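Local coordinates for protein benzyl alcohol dehydrogenase (Acinetobacter calcoaceticus, PDB 1F8F) that probably oxidises benzyl alcohol and related aromatic alcohols to aldehydes, using NAD as hydride acceptor and zinc, at residues N77-Q82 / S151-T156; E33-V38 / I71-P76. All blocks are in the same frame, centred on the assembly; numbering follows the deposited sequence.

Contact 1: N77-Q82 / S151-T156. With SO4 (sulfate ion), chain D.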
# COMPACT_ATOMS: atom_id res chain seq x y z
N ASN A 77 16.95 -13.93 -31.05
CA ASN A 77 16.93 -13.93 -29.58
C ASN A 77 15.52 -13.94 -28.97
O ASN A 77 15.31 -13.82 -27.75
CB ASN A 77 17.68 -12.70 -29.03
CG ASN A 77 19.06 -12.63 -29.69
OD1 ASN A 77 19.91 -13.46 -29.39
ND2 ASN A 77 19.23 -11.62 -30.53
N VAL A 78 14.53 -14.17 -29.85
CA VAL A 78 13.15 -14.24 -29.42
C VAL A 78 12.93 -15.59 -28.75
O VAL A 78 13.21 -16.62 -29.38
CB VAL A 78 12.16 -14.01 -30.57
CG1 VAL A 78 10.74 -14.19 -30.08
CG2 VAL A 78 12.38 -12.68 -31.28
N THR A 79 12.44 -15.59 -27.50
CA THR A 79 12.29 -16.87 -26.84
C THR A 79 10.87 -17.12 -26.41
O THR A 79 10.59 -18.29 -26.09
CB THR A 79 13.18 -16.99 -25.57
OG1 THR A 79 12.85 -15.95 -24.61
CG2 THR A 79 14.66 -16.98 -25.87
N GLU A 80 10.02 -16.10 -26.27
CA GLU A 80 8.70 -16.34 -25.70
C GLU A 80 7.56 -16.33 -26.71
O GLU A 80 6.39 -16.45 -26.33
CB GLU A 80 8.43 -15.35 -24.59
CG GLU A 80 9.28 -15.19 -23.36
CD GLU A 80 9.83 -16.44 -22.72
OE1 GLU A 80 9.12 -17.26 -22.14
OE2 GLU A 80 11.07 -16.64 -22.82
N LEU A 81 7.84 -16.20 -27.98
CA LEU A 81 6.84 -16.18 -29.03
C LEU A 81 7.22 -17.04 -30.24
O LEU A 81 8.40 -17.04 -30.64
CB LEU A 81 6.73 -14.72 -29.47
CG LEU A 81 6.18 -13.63 -28.55
CD1 LEU A 81 6.45 -12.22 -29.05
CD2 LEU A 81 4.69 -13.87 -28.38
N GLN A 82 6.29 -17.72 -30.91
CA GLN A 82 6.59 -18.51 -32.12
C GLN A 82 5.67 -18.19 -33.30
O GLN A 82 4.56 -17.66 -33.14
CB GLN A 82 6.59 -20.02 -31.90
CG GLN A 82 5.37 -20.54 -31.18
CD GLN A 82 5.62 -21.69 -30.22
OE1 GLN A 82 4.69 -22.31 -29.67
NE2 GLN A 82 6.92 -21.96 -30.02
N SER A 151 7.48 -5.37 -34.70
CA SER A 151 7.41 -4.89 -33.31
C SER A 151 8.57 -5.43 -32.50
O SER A 151 9.47 -6.03 -33.12
CB SER A 151 6.03 -5.31 -32.77
OG SER A 151 5.95 -6.74 -32.97
N ARG A 152 8.59 -5.27 -31.19
CA ARG A 152 9.63 -5.87 -30.33
C ARG A 152 8.96 -6.98 -29.51
O ARG A 152 7.74 -6.90 -29.27
CB ARG A 152 10.30 -4.88 -29.38
CG ARG A 152 11.15 -3.77 -29.98
CD ARG A 152 12.18 -4.29 -30.99
NE ARG A 152 13.33 -4.90 -30.27
CZ ARG A 152 14.18 -4.11 -29.62
NH1 ARG A 152 14.04 -2.79 -29.64
NH2 ARG A 152 15.20 -4.61 -28.93
N GLU A 153 9.69 -7.93 -28.99
CA GLU A 153 9.15 -9.03 -28.18
C GLU A 153 8.48 -8.43 -26.94
O GLU A 153 7.43 -8.98 -26.59
CB GLU A 153 10.17 -10.07 -27.66
CG GLU A 153 9.66 -11.30 -26.91
CD GLU A 153 10.73 -12.29 -26.52
OE1 GLU A 153 11.89 -11.86 -26.27
OE2 GLU A 153 10.63 -13.53 -26.40
N ASN A 154 9.09 -7.44 -26.30
CA ASN A 154 8.39 -6.96 -25.10
C ASN A 154 7.10 -6.19 -25.41
O ASN A 154 6.26 -6.12 -24.50
CB ASN A 154 9.25 -6.20 -24.10
CG ASN A 154 9.72 -4.87 -24.60
OD1 ASN A 154 9.46 -4.54 -25.77
ND2 ASN A 154 10.39 -4.13 -23.72
N ASN A 155 6.87 -5.65 -26.60
CA ASN A 155 5.56 -5.04 -26.88
C ASN A 155 4.68 -6.02 -27.66
O ASN A 155 3.62 -5.54 -28.09
CB ASN A 155 5.57 -3.67 -27.49
CG ASN A 155 6.19 -3.41 -28.85
OD1 ASN A 155 7.34 -3.79 -29.13
ND2 ASN A 155 5.41 -2.72 -29.65
N THR A 156 4.99 -7.29 -27.80
CA THR A 156 4.12 -8.20 -28.56
C THR A 156 3.52 -9.20 -27.60
O THR A 156 4.19 -10.06 -27.04
CB THR A 156 4.91 -8.81 -29.71
OG1 THR A 156 5.52 -7.75 -30.47
CG2 THR A 156 4.08 -9.59 -30.74
S SO4 D . 17.59 -1.02 -28.42
O1 SO4 D . 18.53 -1.40 -29.53
O2 SO4 D . 18.22 0.08 -27.62
O3 SO4 D . 17.26 -2.20 -27.57
O4 SO4 D . 16.33 -0.50 -29.06

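Contact 2: E33-V38 / I71-P76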
# COMPACT_ATOMS: atom_id res chain seq x y z
N GLU A 33 13.29 -8.58 -32.30
CA GLU A 33 12.20 -8.07 -33.12
C GLU A 33 11.25 -9.15 -33.63
O GLU A 33 11.60 -10.32 -33.61
CB GLU A 33 12.71 -7.32 -34.34
CG GLU A 33 13.72 -6.25 -34.01
CD GLU A 33 14.30 -5.66 -35.29
OE1 GLU A 33 14.38 -6.43 -36.26
OE2 GLU A 33 14.65 -4.46 -35.30
N VAL A 34 10.01 -8.76 -33.95
CA VAL A 34 8.98 -9.66 -34.44
C VAL A 34 8.27 -9.19 -35.72
O VAL A 34 7.98 -8.00 -35.78
CB VAL A 34 7.82 -9.86 -33.46
CG1 VAL A 34 7.28 -11.28 -33.56
CG2 VAL A 34 8.18 -9.52 -32.03
N LEU A 35 8.05 -10.04 -36.74
CA LEU A 35 7.39 -9.69 -37.99
C LEU A 35 5.93 -10.14 -37.93
O LEU A 35 5.71 -11.36 -37.79
CB LEU A 35 7.90 -10.40 -39.26
CG LEU A 35 7.38 -9.77 -40.56
CD1 LEU A 35 7.81 -8.32 -40.68
CD2 LEU A 35 7.87 -10.57 -41.75
N VAL A 36 5.00 -9.18 -37.99
CA VAL A 36 3.60 -9.59 -37.76
C VAL A 36 2.70 -9.45 -38.98
O VAL A 36 2.71 -8.37 -39.58
CB VAL A 36 2.99 -8.67 -36.66
CG1 VAL A 36 1.54 -9.02 -36.35
CG2 VAL A 36 3.76 -8.80 -35.35
N LYS A 37 1.84 -10.41 -39.24
CA LYS A 37 0.90 -10.21 -40.39
C LYS A 37 -0.36 -9.56 -39.77
O LYS A 37 -1.01 -10.25 -38.98
CB LYS A 37 0.57 -11.49 -41.14
CG LYS A 37 -0.75 -11.50 -41.87
CD LYS A 37 -1.08 -12.57 -42.86
CE LYS A 37 -2.07 -13.62 -42.43
NZ LYS A 37 -3.02 -13.96 -43.57
N VAL A 38 -0.65 -8.29 -40.07
CA VAL A 38 -1.79 -7.63 -39.44
C VAL A 38 -3.19 -8.04 -39.93
O VAL A 38 -3.51 -7.91 -41.12
CB VAL A 38 -1.57 -6.12 -39.60
CG1 VAL A 38 -2.70 -5.27 -39.01
CG2 VAL A 38 -0.22 -5.68 -39.02
N ILE A 71 1.89 -13.95 -36.00
CA ILE A 71 3.35 -13.94 -36.22
C ILE A 71 3.74 -14.78 -37.44
O ILE A 71 3.48 -15.96 -37.50
CB ILE A 71 4.12 -14.40 -34.99
CG1 ILE A 71 3.94 -13.41 -33.81
CG2 ILE A 71 5.61 -14.48 -35.34
CD1 ILE A 71 4.38 -13.98 -32.49
N GLU A 72 4.51 -14.20 -38.30
CA GLU A 72 5.07 -14.54 -39.56
C GLU A 72 6.58 -14.79 -39.56
O GLU A 72 7.15 -15.32 -40.52
CB GLU A 72 4.85 -13.30 -40.46
CG GLU A 72 5.46 -13.28 -41.82
CD GLU A 72 4.75 -13.98 -42.96
OE1 GLU A 72 3.55 -14.33 -42.95
OE2 GLU A 72 5.47 -14.18 -43.96
N ALA A 73 7.26 -14.27 -38.56
CA ALA A 73 8.70 -14.40 -38.39
C ALA A 73 9.18 -13.74 -37.08
O ALA A 73 8.74 -12.65 -36.74
CB ALA A 73 9.44 -13.81 -39.59
N ILE A 74 10.04 -14.46 -36.36
CA ILE A 74 10.62 -14.01 -35.11
C ILE A 74 12.12 -13.78 -35.27
O ILE A 74 12.67 -14.42 -36.15
CB ILE A 74 10.49 -15.05 -33.98
CG1 ILE A 74 11.04 -16.39 -34.45
CG2 ILE A 74 9.05 -15.15 -33.52
CD1 ILE A 74 10.94 -17.47 -33.39
N GLY A 75 12.79 -12.93 -34.54
CA GLY A 75 14.24 -12.79 -34.66
C GLY A 75 14.88 -13.96 -33.89
O GLY A 75 14.23 -14.80 -33.26
N PRO A 76 16.20 -14.02 -33.96
CA PRO A 76 16.96 -15.07 -33.29
C PRO A 76 17.00 -15.05 -31.78
O PRO A 76 17.06 -16.14 -31.18
CB PRO A 76 18.32 -14.94 -33.95
CG PRO A 76 18.44 -13.54 -34.47
CD PRO A 76 17.05 -13.07 -34.73

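Contact 1: N77-Q82 / S151-T156
A buried carboxylate gripped by loop backbone joins 77-82, the loop between strands 66-74 and 86-89, to the turn 153-155 that links strand 148-152 to strand 156-159. Glu-153 supplies the carboxylate, and its OE2 accepts hydrogen bonds from two successive main-chain N-H groups. Glu-80 N lies 2.6 Å from Glu-153 OE2 and comes in almost in line with the C-O bond, while Thr-79 N, 3.0 Å from the same oxygen, approaches from above the carboxylate plane. Val-78 CG1 lies beside the carboxylate, 3.7 Å from Glu-153 OE2. A long, flexible acid suits this place because its chain can be fully extended: with CG anti to the backbone N (chi1 -175°) and CD continuing straight on, the carboxylate spans the gap between turn and loop. Both segments belong to the GroES-like domain of the medium-chain alcohol dehydrogenases, and here the domain meets a second subunit: Lys-96 of that subunit forms a salt bridge with Glu-153 OE1 and a hydrogen bond with Thr-79 OG1. The lysine probably helps keep Glu-153 ionised, and would offset the nearby like charge of Glu-80, whose OE2 is 4.8 Å from Glu-153 OE2. Thr-79 OG1 also donates to Glu-80 OE2. The apolar part of the contact belongs to Leu-81, whose CD1 is 3.8 Å from Thr-156 CB. That methyl also touches the aliphatic CG of Glu-153, so it packs against both the threonine and the stem of the acid. Thr-156 turns CG2 toward the leucine, and its OG1 donates to Arg-152 O and accepts from Ser-151 OG. Arg-152 points away from the loop; its guanidinium makes a salt bridge with Asp-32 and also meets a sulfate ion, probably from the crystallisation liquor, NH1 lying 3.3 Å from sulfate O4.

Contact 2: E33-V38 / I71-P76
A classic beta bulge interrupts the antiparallel pairing of strands 33-42 and 66-74 in the GroES-like domain, with Glu-72 and Ala-73 together facing Leu-35. Leu-35 O takes Glu-72 N at 3.1 Å and, more weakly, Ala-73 N at 3.4 Å, so one carbonyl serves both residues of the bulge. In return Leu-35 N donates to Ala-73 O at 2.7 Å in a nearly straight bond, 169° at the hydrogen. Beyond Ile-74, Gly-75 N bonds to Glu-33 O at 3.0 Å and carries the pairing just past the end of strand 66-74.

On one face of the sheet Val-34 meets two isoleucines. Its CG1 lies 4.0 Å from Ile-71 CG1 and also approaches Ile-74 CG2, beta-branched side chains that suit extended backbone and cover the sheet well. On the other face Leu-35 CB sits 3.8 Å from Ala-73 CB, a small residue that lets the leucine lie close. Glu-72 runs beside Leu-35, pointing the same way, and its CG packs 3.6 Å from Leu-35 CD2. The glutamate chain then bends at chi2 (82°), carrying the carboxylate off to a weak hydrogen bond with Tyr-148 and a long, weak ion pair with Lys-5. Glu-72 thus divides its labour, methylenes against leucine and carboxylate turned to polar partners, which keeps its charge off the apolar pair of Leu-35 and Ala-73.

Contact 2 comes first along the chain: after Gly-75 strand 66-74 gives way to the loop 77-82. The two centres lie about 8 Å apart, and strand 33-42 connects them, because it pairs with both 66-74 and 148-152. Ser-151 N, 2.9 Å from Val-34 O, probably makes a hydrogen bond in the latter pairing. Val-78 CG2 packs 3.4 Å from the main-chain Glu-33 O, and Thr-156 OG1 lies 3.6 Å from Val-34 CG2. Neither contact supplies a ligand to either zinc, but Lys-96 of the second subunit, which grips contact 1, lies in sequence between Cys-94 and Cys-97 of that subunit's four-cysteine zinc site.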